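Chloride intracellular channel exc-4 (PDB 2YV9) may insert into membranes to form chloride ion channels, and keeps the growing lumen of the nematode excretory canal from swelling into cysts. Local coordinates at residues 136-141 against 250-255; 172-177 against 181-186; 197-202 against 222-227. One frame throughout, in Å; residues are numbered along the deposited sequence. Where two conformers were deposited one is given.

Contact 1: residues 136-141 against 250-255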
ATOM      1  N   ALA A 136     -22.604  -8.710   7.038  1.00 20.58           N
ATOM      2  CA  ALA A 136     -23.745  -9.611   7.318  1.00 21.36           C
ATOM      3  C   ALA A 136     -24.985  -8.807   7.709  1.00 22.32           C
ATOM      4  O   ALA A 136     -26.094  -9.103   7.242  1.00 23.26           O
ATOM      5  CB  ALA A 136     -23.382 -10.560   8.437  1.00 25.54           C
ATOM      6  N   LYS A 137     -24.831  -7.785   8.545  1.00 23.94           N
ATOM      7  CA  LYS A 137     -26.007  -7.073   9.012  1.00 22.28           C
ATOM      8  C   LYS A 137     -26.604  -6.207   7.897  1.00 23.33           C
ATOM      9  O   LYS A 137     -27.858  -6.126   7.717  1.00 26.34           O
ATOM     10  CB  LYS A 137     -25.750  -6.211  10.244  1.00 26.95           C
ATOM     11  CG  LYS A 137     -27.071  -5.906  10.944  1.00 25.48           C
ATOM     12  CD  LYS A 137     -26.915  -4.804  11.948  1.00 27.70           C
ATOM     13  CE  LYS A 137     -28.188  -4.624  12.715  1.00 29.63           C
ATOM     14  NZ  LYS A 137     -29.109  -3.770  11.983  1.00 28.37           N
ATOM     15  N   VAL A 138     -25.702  -5.596   7.139  1.00 22.19           N
ATOM     16  CA  VAL A 138     -26.166  -4.751   5.981  1.00 25.83           C
ATOM     17  C   VAL A 138     -26.982  -5.571   5.003  1.00 27.41           C
ATOM     18  O   VAL A 138     -28.028  -5.132   4.485  1.00 29.01           O
ATOM     19  CB  VAL A 138     -24.981  -4.050   5.255  1.00 27.21           C
ATOM     20  CG1 VAL A 138     -25.366  -3.569   3.842  1.00 33.71           C
ATOM     21  CG2 VAL A 138     -24.488  -2.887   6.125  1.00 33.31           C
ATOM     22  N   GLU A 139     -26.518  -6.774   4.718  1.00 25.96           N
ATOM     23  CA  GLU A 139     -27.251  -7.650   3.783  1.00 25.34           C
ATOM     24  C   GLU A 139     -28.556  -8.167   4.428  1.00 32.18           C
ATOM     25  O   GLU A 139     -29.600  -8.344   3.761  1.00 27.31           O
ATOM     26  CB  GLU A 139     -26.381  -8.821   3.337  1.00 26.69           C
ATOM     27  CG  GLU A 139     -25.099  -8.411   2.629  1.00 31.94           C
ATOM     28  CD  GLU A 139     -25.251  -7.989   1.153  1.00 36.30           C
ATOM     29  OE1 GLU A 139     -26.385  -7.943   0.609  1.00 34.07           O
ATOM     30  OE2 GLU A 139     -24.190  -7.740   0.524  1.00 31.85           O
ATOM     31  N   PHE A 140     -28.519  -8.408   5.726  1.00 26.30           N
ATOM     32  CA  PHE A 140     -29.716  -8.889   6.414  1.00 28.76           C
ATOM     33  C   PHE A 140     -30.807  -7.830   6.400  1.00 30.37           C
ATOM     34  O   PHE A 140     -32.023  -8.138   6.302  1.00 31.37           O
ATOM     35  CB  PHE A 140     -29.373  -9.235   7.869  1.00 30.15           C
ATOM     36  CG  PHE A 140     -30.492  -9.858   8.599  1.00 24.96           C
ATOM     37  CD1 PHE A 140     -30.940 -11.128   8.237  1.00 31.12           C
ATOM     38  CD2 PHE A 140     -31.141  -9.188   9.617  1.00 27.64           C
ATOM     39  CE1 PHE A 140     -31.999 -11.712   8.910  1.00 34.48           C
ATOM     40  CE2 PHE A 140     -32.187  -9.773  10.289  1.00 30.04           C
ATOM     41  CZ  PHE A 140     -32.622 -11.028   9.931  1.00 30.32           C
ATOM     42  N   ASP A 141     -30.385  -6.572   6.456  1.00 27.43           N
ATOM     43  CA  ASP A 141     -31.317  -5.441   6.594  1.00 31.63           C
ATOM     44  C   ASP A 141     -31.793  -4.928   5.232  1.00 40.25           C
ATOM     45  O   ASP A 141     -32.631  -4.045   5.169  1.00 31.70           O
ATOM     46  CB  ASP A 141     -30.690  -4.300   7.387  1.00 28.28           C
ATOM     47  CG  ASP A 141     -30.558  -4.619   8.880  1.00 26.39           C
ATOM     48  OD1 ASP A 141     -31.339  -5.475   9.355  1.00 31.54           O
ATOM     49  OD2 ASP A 141     -29.733  -3.958   9.568  1.00 37.02           O
ATOM     50  N   GLU A 250     -20.238   4.121   0.939  1.00 29.88           N
ATOM     51  CA  GLU A 250     -19.883   4.151  -0.470  1.00 30.93           C
ATOM     52  C   GLU A 250     -19.330   2.816  -0.984  1.00 49.30           C
ATOM     53  O   GLU A 250     -19.544   2.472  -2.161  1.00 45.63           O
ATOM     54  CB  GLU A 250     -19.010   5.385  -0.852  1.00 34.44           C
ATOM     55  CG  GLU A 250     -17.530   5.398  -0.409  1.00 42.81           C
ATOM     56  CD  GLU A 250     -16.767   6.719  -0.746  1.00 47.02           C
ATOM     57  OE1 GLU A 250     -17.252   7.491  -1.622  1.00 44.41           O
ATOM     58  OE2 GLU A 250     -15.664   6.986  -0.146  1.00 31.14           O
ATOM     59  N   GLN A 251     -18.679   2.048  -0.104  1.00 35.56           N
ATOM     60  CA  GLN A 251     -18.204   0.695  -0.463  1.00 49.62           C
ATOM     61  C   GLN A 251     -19.243  -0.441  -0.215  1.00 37.53           C
ATOM     62  O   GLN A 251     -19.248  -1.420  -0.955  1.00 68.51           O
ATOM     63  CB  GLN A 251     -16.895   0.346   0.275  1.00 45.13           C
ATOM     64  CG  GLN A 251     -15.737   1.379   0.158  1.00 41.75           C
ATOM     65  CD  GLN A 251     -15.112   1.508  -1.240  1.00 43.06           C
ATOM     66  OE1 GLN A 251     -15.191   0.603  -2.077  1.00 51.20           O
ATOM     67  NE2 GLN A 251     -14.451   2.644  -1.474  1.00 44.96           N
ATOM     68  N   MET A 252     -20.044  -0.312   0.853  0.50 46.32           N
ATOM     69  CA  MET A 252     -21.157  -1.236   1.170  0.50 37.03           C
ATOM     70  C   MET A 252     -22.389  -0.888   0.266  0.50 48.62           C
ATOM     71  O   MET A 252     -23.486  -1.416   0.488  0.50 45.38           O
ATOM     72  CB  MET A 252     -21.547  -1.172   2.698  0.50 41.95           C
ATOM     73  CG  MET A 252     -20.701  -2.028   3.813  0.50 13.87           C
ATOM     74  SD  MET A 252     -20.826  -3.815   3.485  0.50 34.26           S
ATOM     75  CE  MET A 252     -22.415  -3.977   2.682  0.50 50.43           C
ATOM     76  N   ASN A 253     -22.213  -0.007  -0.734  1.00 33.36           N
ATOM     77  CA  ASN A 253     -23.323   0.525  -1.537  1.00 35.77           C
ATOM     78  C   ASN A 253     -24.608   0.712  -0.734  1.00 50.25           C
ATOM     79  O   ASN A 253     -25.579  -0.001  -0.944  1.00 51.73           O
ATOM     80  CB  ASN A 253     -23.566  -0.359  -2.762  1.00 61.53           C
ATOM     81  CG  ASN A 253     -22.617  -0.037  -3.895  1.00 77.31           C
ATOM     82  OD1 ASN A 253     -21.510  -0.586  -3.982  1.00 87.38           O
ATOM     83  ND2 ASN A 253     -23.051   0.861  -4.783  1.00 93.28           N
ATOM     84  N   LEU A 254     -24.565   1.629   0.228  1.00 34.33           N
ATOM     85  CA  LEU A 254     -25.750   2.069   0.989  1.00 46.56           C
ATOM     86  C   LEU A 254     -25.998   3.551   0.737  1.00 55.23           C
ATOM     87  O   LEU A 254     -25.052   4.329   0.466  1.00 39.05           O
ATOM     88  CB  LEU A 254     -25.598   1.865   2.489  1.00 44.65           C
ATOM     89  CG  LEU A 254     -25.060   0.542   2.977  1.00 39.70           C
ATOM     90  CD1 LEU A 254     -24.868   0.592   4.497  1.00 41.72           C
ATOM     91  CD2 LEU A 254     -26.004  -0.572   2.573  1.00 50.61           C
ATOM     92  N   PHE A 255     -27.269   3.944   0.831  1.00 48.01           N
ATOM     93  CA  PHE A 255     -27.683   5.243   0.306  1.00 53.96           C
ATOM     94  C   PHE A 255     -27.485   6.426   1.255  1.00 59.48           C
ATOM     95  O   PHE A 255     -27.921   6.410   2.420  1.00 39.47           O
ATOM     96  CB  PHE A 255     -29.134   5.251  -0.162  1.00 40.59           C
ATOM     97  CG  PHE A 255     -29.506   6.536  -0.877  1.00 42.04           C
ATOM     98  CD1 PHE A 255     -29.014   6.795  -2.144  1.00 58.01           C
ATOM     99  CD2 PHE A 255     -30.272   7.500  -0.257  1.00 46.04           C
ATOM    100  CE1 PHE A 255     -29.319   7.980  -2.791  1.00 59.27           C
ATOM    101  CE2 PHE A 255     -30.578   8.682  -0.895  1.00 42.30           C
ATOM    102  CZ  PHE A 255     -30.103   8.927  -2.161  1.00 58.05           C
TER
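Val138 and Leu254 meet tip to tip, each offering both of its methyl groups to the other. Val138 CG1 lies 3.3 Å from Leu254 CD2, tighter than usual for two carbons, while Val138 CG2 rests 3.9 Å from Leu254 CD1. With CG1 anti to the backbone N (chi1 162°), the valine sends this branch toward Leu254. Met252 runs alongside the same valine, but its methyl is modelled impossibly close to Val138 CG1 and the side chain was deposited in two conformers, so its exact place is doubtful. In place of Val138, an alanine is likely to leave the methyl groups of Leu254 without their partners and open a gap beside Met252.

The charged pairs of residues 136-141 lie along the end of helix 117-140. Lys137 NZ meets the syn lone pair of Asp141 OD2 at 2.5 Å, a salt bridge spanning one turn, and Ser148 binds both residues, through its O to the lysine and its OG to the aspartate. Glu139 pairs with Arg135 and also with Lys72 of the second subunit.

The contact thus joins the C-terminal end of helix 117-140 to the chain leaving helix 241-251; Ala136 and Phe140 pack against helix 155-178, and Met252 also touches Lys72 of the second subunit.

Contact 2: residues 172-177 against 181-186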
ATOM      1  N   ASP A 172      -9.398  -5.292  25.962  1.00 24.28           N
ATOM      2  CA  ASP A 172      -9.606  -4.816  27.315  1.00 22.58           C
ATOM      3  C   ASP A 172      -8.725  -5.577  28.302  1.00 24.82           C
ATOM      4  O   ASP A 172      -8.100  -4.954  29.121  1.00 30.33           O
ATOM      5  CB  ASP A 172     -11.054  -4.985  27.729  1.00 25.49           C
ATOM      6  CG  ASP A 172     -11.379  -4.289  29.041  1.00 29.54           C
ATOM      7  OD1 ASP A 172     -11.313  -3.052  29.148  1.00 26.90           O
ATOM      8  OD2 ASP A 172     -11.784  -5.016  29.986  1.00 41.13           O
ATOM      9  N   GLN A 173      -8.729  -6.908  28.177  1.00 23.89           N
ATOM     10  CA  GLN A 173      -7.976  -7.791  29.082  1.00 31.44           C
ATOM     11  C   GLN A 173      -6.480  -7.530  28.978  1.00 35.86           C
ATOM     12  O   GLN A 173      -5.785  -7.422  30.008  1.00 35.05           O
ATOM     13  CB  GLN A 173      -8.305  -9.258  28.778  1.00 35.55           C
ATOM     14  CG  GLN A 173      -9.687  -9.658  29.304  1.00 36.55           C
ATOM     15  CD  GLN A 173     -10.142 -11.058  28.840  1.00 62.33           C
ATOM     16  OE1 GLN A 173      -9.501 -12.059  29.161  1.00 68.91           O
ATOM     17  NE2 GLN A 173     -11.258 -11.122  28.090  1.00 50.70           N
ATOM     18  N   LEU A 174      -5.982  -7.411  27.752  1.00 28.91           N
ATOM     19  CA  LEU A 174      -4.567  -7.076  27.535  1.00 28.49           C
ATOM     20  C   LEU A 174      -4.171  -5.742  28.163  1.00 31.95           C
ATOM     21  O   LEU A 174      -3.135  -5.607  28.808  1.00 37.39           O
ATOM     22  CB  LEU A 174      -4.278  -7.035  26.039  1.00 34.74           C
ATOM     23  CG  LEU A 174      -2.849  -6.693  25.635  1.00 41.45           C
ATOM     24  CD1 LEU A 174      -1.866  -7.666  26.353  1.00 42.12           C
ATOM     25  CD2 LEU A 174      -2.723  -6.749  24.121  1.00 34.75           C
ATOM     26  N   LEU A 175      -4.999  -4.723  27.983  1.00 23.29           N
ATOM     27  CA  LEU A 175      -4.724  -3.440  28.553  1.00 24.86           C
ATOM     28  C   LEU A 175      -4.765  -3.460  30.065  1.00 33.04           C
ATOM     29  O   LEU A 175      -3.997  -2.740  30.724  1.00 29.83           O
ATOM     30  CB  LEU A 175      -5.730  -2.417  28.021  1.00 25.94           C
ATOM     31  CG  LEU A 175      -5.490  -1.977  26.584  1.00 26.16           C
ATOM     32  CD1 LEU A 175      -6.797  -1.275  26.040  1.00 23.15           C
ATOM     33  CD2 LEU A 175      -4.268  -1.009  26.387  1.00 27.42           C
ATOM     34  N   SER A 176      -5.660  -4.275  30.620  1.00 26.24           N
ATOM     35  CA  SER A 176      -5.777  -4.391  32.070  1.00 30.39           C
ATOM     36  C   SER A 176      -4.521  -5.017  32.645  1.00 32.38           C
ATOM     37  O   SER A 176      -3.999  -4.534  33.654  1.00 36.71           O
ATOM     38  CB  SER A 176      -7.000  -5.203  32.465  1.00 37.59           C
ATOM     39  OG  SER A 176      -6.988  -6.463  31.844  1.00 54.34           O
ATOM     40  N   GLU A 177      -4.060  -6.095  32.023  1.00 29.96           N
ATOM     41  CA  GLU A 177      -2.800  -6.707  32.466  1.00 41.70           C
ATOM     42  C   GLU A 177      -1.562  -5.834  32.221  1.00 42.31           C
ATOM     43  O   GLU A 177      -0.677  -5.779  33.072  1.00 38.87           O
ATOM     44  CB  GLU A 177      -2.626  -8.147  31.953  1.00 47.88           C
ATOM     45  CG  GLU A 177      -2.748  -8.403  30.462  1.00 65.11           C
ATOM     46  CD  GLU A 177      -3.456  -9.734  30.148  1.00 71.24           C
ATOM     47  OE1 GLU A 177      -4.135 -10.288  31.043  1.00 68.07           O
ATOM     48  OE2 GLU A 177      -3.351 -10.220  28.999  1.00 72.02           O
ATOM     49  N   ARG A 181      -0.612   3.174  29.109  1.00 25.52           N
ATOM     50  CA  ARG A 181      -1.377   4.272  28.518  1.00 27.95           C
ATOM     51  C   ARG A 181      -1.711   3.953  27.070  1.00 23.95           C
ATOM     52  O   ARG A 181      -2.876   4.168  26.601  1.00 27.50           O
ATOM     53  CB  ARG A 181      -0.514   5.529  28.508  1.00 27.40           C
ATOM     54  CG  ARG A 181      -1.182   6.751  27.934  1.00 35.08           C
ATOM     55  CD  ARG A 181      -1.932   7.485  29.011  1.00 52.73           C
ATOM     56  NE  ARG A 181      -0.996   8.207  29.880  1.00 75.60           N
ATOM     57  CZ  ARG A 181      -1.251   8.611  31.127  1.00 79.94           C
ATOM     58  NH1 ARG A 181      -2.432   8.384  31.706  1.00 81.87           N
ATOM     59  NH2 ARG A 181      -0.305   9.250  31.805  1.00 80.53           N
ATOM     60  N   TYR A 182      -0.662   3.548  26.357  1.00 23.27           N
ATOM     61  CA  TYR A 182      -0.790   3.065  24.976  1.00 26.33           C
ATOM     62  C   TYR A 182      -0.761   1.532  24.982  1.00 29.38           C
ATOM     63  O   TYR A 182      -0.667   0.928  26.050  1.00 34.07           O
ATOM     64  CB  TYR A 182       0.260   3.756  24.051  1.00 25.74           C
ATOM     65  CG  TYR A 182      -0.000   5.273  23.926  1.00 28.01           C
ATOM     66  CD1 TYR A 182      -0.930   5.764  22.987  1.00 25.37           C
ATOM     67  CD2 TYR A 182       0.634   6.187  24.742  1.00 29.01           C
ATOM     68  CE1 TYR A 182      -1.212   7.117  22.883  1.00 24.53           C
ATOM     69  CE2 TYR A 182       0.361   7.557  24.649  1.00 22.14           C
ATOM     70  CZ  TYR A 182      -0.579   8.018  23.705  1.00 29.49           C
ATOM     71  OH  TYR A 182      -0.861   9.358  23.578  1.00 32.15           O
ATOM     72  N   LEU A 183      -0.886   0.880  23.823  1.00 22.83           N
ATOM     73  CA  LEU A 183      -1.082  -0.538  23.761  1.00 22.69           C
ATOM     74  C   LEU A 183       0.133  -1.286  24.274  1.00 29.00           C
ATOM     75  O   LEU A 183      -0.021  -2.324  24.915  1.00 31.05           O
ATOM     76  CB  LEU A 183      -1.420  -0.984  22.323  1.00 25.56           C
ATOM     77  CG  LEU A 183      -1.940  -2.391  22.093  1.00 29.58           C
ATOM     78  CD1 LEU A 183      -3.239  -2.649  22.821  1.00 28.40           C
ATOM     79  CD2 LEU A 183      -2.127  -2.635  20.599  1.00 30.00           C
ATOM     80  N   LEU A 184       1.320  -0.767  23.996  1.00 26.20           N
ATOM     81  CA  LEU A 184       2.579  -1.455  24.389  1.00 35.11           C
ATOM     82  C   LEU A 184       3.355  -0.845  25.527  1.00 35.11           C
ATOM     83  O   LEU A 184       4.336  -1.446  26.007  1.00 37.79           O
ATOM     84  CB  LEU A 184       3.503  -1.497  23.195  1.00 33.42           C
ATOM     85  CG  LEU A 184       3.317  -2.650  22.224  1.00 30.40           C
ATOM     86  CD1 LEU A 184       1.890  -2.761  21.676  1.00 34.47           C
ATOM     87  CD2 LEU A 184       4.400  -2.512  21.127  1.00 31.21           C
ATOM     88  N   GLY A 185       2.985   0.352  25.946  1.00 24.08           N
ATOM     89  CA  GLY A 185       3.731   1.067  26.950  1.00 26.09           C
ATOM     90  C   GLY A 185       3.292   2.502  27.038  1.00 27.67           C
ATOM     91  O   GLY A 185       2.119   2.822  26.700  1.00 28.26           O
ATOM     92  N   ASN A 186       4.204   3.353  27.508  1.00 30.65           N
ATOM     93  CA  ASN A 186       3.898   4.753  27.769  1.00 27.58           C
ATOM     94  C   ASN A 186       3.916   5.646  26.526  1.00 30.13           C
ATOM     95  O   ASN A 186       3.501   6.810  26.608  1.00 33.29           O
ATOM     96  CB  ASN A 186       4.901   5.296  28.773  1.00 36.57           C
ATOM     97  CG  ASN A 186       4.463   6.603  29.383  1.00 52.52           C
ATOM     98  OD1 ASN A 186       5.172   7.617  29.304  1.00 62.05           O
ATOM     99  ND2 ASN A 186       3.284   6.594  29.996  1.00 41.50           N
TER
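Tyr182 N bonds Gly185 O at 2.9 Å within the loop that joins two long helices, 155-178 and 190-210, in the all-helical C-terminal domain of this GST fold. The next residue is held at both ends of its backbone: Leu183 N bonds Asp192 OD1, which ties it to the first turn of helix 190-210, and Leu183 O accepts a bond from Arg178 NH1 at the end of helix 155-178.

Across the contact the meeting is apolar. Leu183 CG stands anti to its backbone N (chi1 -168°), which brings CD1 to the helix, where Leu174 and Leu175 receive it. The side chains of Leu175 and Leu183 lie nearly perpendicular, and Leu174 adds a looser touch, CD2 to Leu183 CD1 at 4.3 Å. The leucine of the loop also packs on Leu195 and on Ala119 of helix 117-140, whereas the CB of Tyr182 points away from residues 172-177 and its OH is bonded to Thr231. One methyl of the helix serves two neighbours: Leu175 CD2 lies 4.1 Å from both Leu183 CD1 and Tyr182 O.

Contact 3: residues 197-202 against 222-227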
ATOM      1  N   PRO A 197      -7.490   4.270  15.286  1.00 18.48           N
ATOM      2  CA  PRO A 197      -8.508   4.542  14.187  1.00 17.73           C
ATOM      3  C   PRO A 197      -9.538   3.418  13.993  1.00 25.11           C
ATOM      4  O   PRO A 197     -10.710   3.699  13.866  1.00 23.01           O
ATOM      5  CB  PRO A 197      -7.611   4.727  12.956  1.00 21.31           C
ATOM      6  CG  PRO A 197      -6.269   5.235  13.544  1.00 24.39           C
ATOM      7  CD  PRO A 197      -6.107   4.410  14.815  1.00 22.37           C
ATOM      8  N   ARG A 198      -9.118   2.155  14.086  1.00 22.06           N
ATOM      9  CA  ARG A 198     -10.058   1.034  13.949  1.00 17.64           C
ATOM     10  C   ARG A 198     -11.143   1.075  15.049  1.00 17.68           C
ATOM     11  O   ARG A 198     -12.348   0.887  14.806  1.00 20.41           O
ATOM     12  CB  ARG A 198      -9.332  -0.279  13.812  1.00 20.82           C
ATOM     13  CG  ARG A 198      -8.573  -0.388  12.478  1.00 21.65           C
ATOM     14  CD  ARG A 198      -7.643  -1.625  12.384  1.00 24.05           C
ATOM     15  NE  ARG A 198      -7.097  -1.816  11.037  1.00 22.76           N
ATOM     16  CZ  ARG A 198      -6.274  -0.963  10.437  1.00 24.77           C
ATOM     17  NH1 ARG A 198      -5.828   0.105  11.094  1.00 22.34           N
ATOM     18  NH2 ARG A 198      -5.883  -1.172   9.190  1.00 26.74           N
ATOM     19  N   LEU A 199     -10.718   1.310  16.284  1.00 18.67           N
ATOM     20  CA  LEU A 199     -11.667   1.416  17.364  1.00 22.81           C
ATOM     21  C   LEU A 199     -12.663   2.538  17.140  1.00 19.93           C
ATOM     22  O   LEU A 199     -13.845   2.353  17.368  1.00 22.20           O
ATOM     23  CB  LEU A 199     -10.950   1.560  18.696  1.00 22.66           C
ATOM     24  CG  LEU A 199     -10.262   0.344  19.261  1.00 18.88           C
ATOM     25  CD1 LEU A 199      -9.387   0.709  20.519  1.00 23.05           C
ATOM     26  CD2 LEU A 199     -11.282  -0.783  19.701  1.00 21.03           C
ATOM     27  N   HIS A 200     -12.171   3.695  16.721  1.00 22.32           N
ATOM     28  CA  HIS A 200     -13.050   4.850  16.517  1.00 21.14           C
ATOM     29  C   HIS A 200     -14.012   4.573  15.371  1.00 22.00           C
ATOM     30  O   HIS A 200     -15.216   4.859  15.490  1.00 22.67           O
ATOM     31  CB  HIS A 200     -12.238   6.067  16.158  1.00 22.39           C
ATOM     32  CG  HIS A 200     -13.055   7.310  16.103  1.00 20.79           C
ATOM     33  ND1 HIS A 200     -13.784   7.795  17.175  1.00 19.94           N
ATOM     34  CD2 HIS A 200     -13.309   8.145  15.068  1.00 24.60           C
ATOM     35  CE1 HIS A 200     -14.432   8.885  16.792  1.00 24.89           C
ATOM     36  NE2 HIS A 200     -14.164   9.115  15.524  1.00 24.17           N
ATOM     37  N   HIS A 201     -13.522   3.972  14.286  1.00 19.20           N
ATOM     38  CA  HIS A 201     -14.409   3.532  13.184  1.00 19.72           C
ATOM     39  C   HIS A 201     -15.516   2.599  13.736  1.00 24.25           C
ATOM     40  O   HIS A 201     -16.719   2.733  13.424  1.00 23.53           O
ATOM     41  CB  HIS A 201     -13.670   2.792  12.066  1.00 18.83           C
ATOM     42  CG  HIS A 201     -12.887   3.677  11.158  1.00 23.28           C
ATOM     43  ND1 HIS A 201     -12.731   3.402   9.814  1.00 22.12           N
ATOM     44  CD2 HIS A 201     -12.273   4.865  11.381  1.00 23.88           C
ATOM     45  CE1 HIS A 201     -11.986   4.352   9.270  1.00 23.03           C
ATOM     46  NE2 HIS A 201     -11.711   5.265  10.191  1.00 19.92           N
ATOM     47  N   ILE A 202     -15.103   1.623  14.558  1.00 20.27           N
ATOM     48  CA  ILE A 202     -16.051   0.666  15.061  1.00 21.68           C
ATOM     49  C   ILE A 202     -17.089   1.402  15.920  1.00 23.56           C
ATOM     50  O   ILE A 202     -18.285   1.094  15.878  1.00 23.42           O
ATOM     51  CB  ILE A 202     -15.328  -0.418  15.896  1.00 18.48           C
ATOM     52  CG1 ILE A 202     -14.589  -1.324  14.939  1.00 21.96           C
ATOM     53  CG2 ILE A 202     -16.271  -1.178  16.677  1.00 20.58           C
ATOM     54  CD1 ILE A 202     -13.648  -2.353  15.586  1.00 22.53           C
ATOM     55  N   TRP A 222     -11.954   1.401  27.148  1.00 22.21           N
ATOM     56  CA  TRP A 222     -12.552   2.743  27.029  1.00 23.67           C
ATOM     57  C   TRP A 222     -11.544   3.774  27.470  1.00 24.35           C
ATOM     58  O   TRP A 222     -11.465   4.888  26.930  1.00 23.09           O
ATOM     59  CB  TRP A 222     -13.860   2.836  27.803  1.00 23.35           C
ATOM     60  CG  TRP A 222     -15.053   2.433  26.974  1.00 22.77           C
ATOM     61  CD1 TRP A 222     -15.797   1.320  27.083  1.00 25.53           C
ATOM     62  CD2 TRP A 222     -15.629   3.210  25.931  1.00 24.20           C
ATOM     63  NE1 TRP A 222     -16.833   1.350  26.168  1.00 24.70           N
ATOM     64  CE2 TRP A 222     -16.717   2.512  25.440  1.00 21.29           C
ATOM     65  CE3 TRP A 222     -15.305   4.436  25.360  1.00 22.19           C
ATOM     66  CZ2 TRP A 222     -17.477   3.002  24.366  1.00 25.57           C
ATOM     67  CZ3 TRP A 222     -16.051   4.919  24.319  1.00 23.61           C
ATOM     68  CH2 TRP A 222     -17.113   4.231  23.848  1.00 20.87           C
ATOM     69  N   ALA A 223     -10.720   3.435  28.470  1.00 25.76           N
ATOM     70  CA  ALA A 223      -9.648   4.334  28.841  1.00 20.51           C
ATOM     71  C   ALA A 223      -8.612   4.596  27.711  1.00 24.44           C
ATOM     72  O   ALA A 223      -8.095   5.696  27.532  1.00 27.15           O
ATOM     73  CB  ALA A 223      -8.912   3.835  30.079  1.00 24.35           C
ATOM     74  N   TYR A 224      -8.342   3.564  26.937  1.00 22.97           N
ATOM     75  CA  TYR A 224      -7.450   3.648  25.794  1.00 21.83           C
ATOM     76  C   TYR A 224      -8.118   4.492  24.678  1.00 20.16           C
ATOM     77  O   TYR A 224      -7.468   5.322  24.024  1.00 22.66           O
ATOM     78  CB  TYR A 224      -7.134   2.230  25.329  1.00 23.81           C
ATOM     79  CG  TYR A 224      -6.293   2.098  24.102  1.00 21.30           C
ATOM     80  CD1 TYR A 224      -4.894   2.160  24.157  1.00 21.28           C
ATOM     81  CD2 TYR A 224      -6.884   1.866  22.843  1.00 22.03           C
ATOM     82  CE1 TYR A 224      -4.154   2.073  23.053  1.00 22.93           C
ATOM     83  CE2 TYR A 224      -6.091   1.760  21.704  1.00 20.95           C
ATOM     84  CZ  TYR A 224      -4.747   1.800  21.820  1.00 20.93           C
ATOM     85  OH  TYR A 224      -3.953   1.692  20.726  1.00 20.35           O
ATOM     86  N   ILE A 225      -9.426   4.342  24.503  1.00 22.47           N
ATOM     87  CA  ILE A 225     -10.130   5.208  23.530  1.00 21.59           C
ATOM     88  C   ILE A 225     -10.051   6.675  24.019  1.00 21.80           C
ATOM     89  O   ILE A 225      -9.785   7.621  23.259  1.00 23.22           O
ATOM     90  CB  ILE A 225     -11.570   4.730  23.341  1.00 20.71           C
ATOM     91  CG1 ILE A 225     -11.558   3.353  22.633  1.00 22.72           C
ATOM     92  CG2 ILE A 225     -12.397   5.785  22.538  1.00 24.06           C
ATOM     93  CD1 ILE A 225     -12.851   2.574  22.724  1.00 20.10           C
ATOM     94  N   LEU A 226     -10.279   6.888  25.304  1.00 23.17           N
ATOM     95  CA  LEU A 226     -10.070   8.225  25.880  1.00 25.27           C
ATOM     96  C   LEU A 226      -8.659   8.750  25.629  1.00 25.33           C
ATOM     97  O   LEU A 226      -8.501   9.886  25.233  1.00 24.15           O
ATOM     98  CB  LEU A 226     -10.386   8.207  27.365  1.00 22.65           C
ATOM     99  CG  LEU A 226     -10.258   9.545  28.106  1.00 24.30           C
ATOM    100  CD1 LEU A 226     -10.944  10.753  27.437  1.00 30.68           C
ATOM    101  CD2 LEU A 226     -10.757   9.351  29.592  1.00 30.74           C
ATOM    102  N   THR A 227      -7.657   7.901  25.826  1.00 23.83           N
ATOM    103  CA  THR A 227      -6.295   8.253  25.480  1.00 23.58           C
ATOM    104  C   THR A 227      -6.233   8.710  24.022  1.00 23.25           C
ATOM    105  O   THR A 227      -5.645   9.718  23.727  1.00 23.34           O
ATOM    106  CB  THR A 227      -5.344   7.117  25.811  1.00 24.07           C
ATOM    107  OG1 THR A 227      -5.404   6.926  27.239  1.00 25.50           O
ATOM    108  CG2 THR A 227      -3.951   7.448  25.385  1.00 27.02           C
TER
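Two helices of the GST-like C-terminal domain, 190-210 and 219-228, pack in its core through Leu199 on one side and Tyr224 and Ile225 on the other. Helix 190-210 is kinked at Pro197, two residues before the leucine. Leu199 CG lies anti to the carbonyl carbon (chi1 -73°), and its CD1 branch does all the close touching. This methyl meets the tyrosine ring at its edge, in the ring plane, 3.6 Å from Tyr224 CD2 and 3.7 Å from Tyr224 CE2, and the two side chains cross at about a right angle. Tyr224 holds its ring anti to the backbone N (chi1 176°), which swings that edge toward helix 190-210. Leu199 CD1 also rests 4.0 Å from Ile225 CG1, so a single methyl spans the two consecutive residues.

Ile225 in turn sends CD1 over one face of the Trp222 ring, 4.0 Å above the plane and offset toward the rim. Leu126 of helix 117-140 also packs on Leu199, while Leu195 and Met196 touch the tyrosine.

All three touching residues are buried and carbon alone meets carbon between the helices. The fit therefore probably rests on shape, and the one polar group among the three touching side chains, the tyrosine hydroxyl, is satisfied by Asp192, a bond that would restrain the ring and keep its edge presented to the leucine.

How the contacts relate
Contacts 2 and 3 form one continuous region, their centres 13 Å apart. Tyr224 joins them: Leu175 CD1 packs 3.6 Å from Tyr224 CB, and Leu183 N lies 3.6 Å from Tyr224 CE1. A second junction places Thr227 CG2 3.7 Å from Tyr182 CE1. Contact 1 stands apart, its centre 23 Å from that of contact 3 and 33 Å from that of contact 2, yet the loop it closes encloses both. Helix 117-140 links all three, carrying Val138 and touching Leu199 and Leu183. Beside contact 3, Pro197 and His201 pack on Leu38, within the predicted membrane-crossing segment. The calcium site at Gln78, Pro80 and Thr92 belongs to the thioredoxin-like N-terminal domain and shares no residue with these contacts.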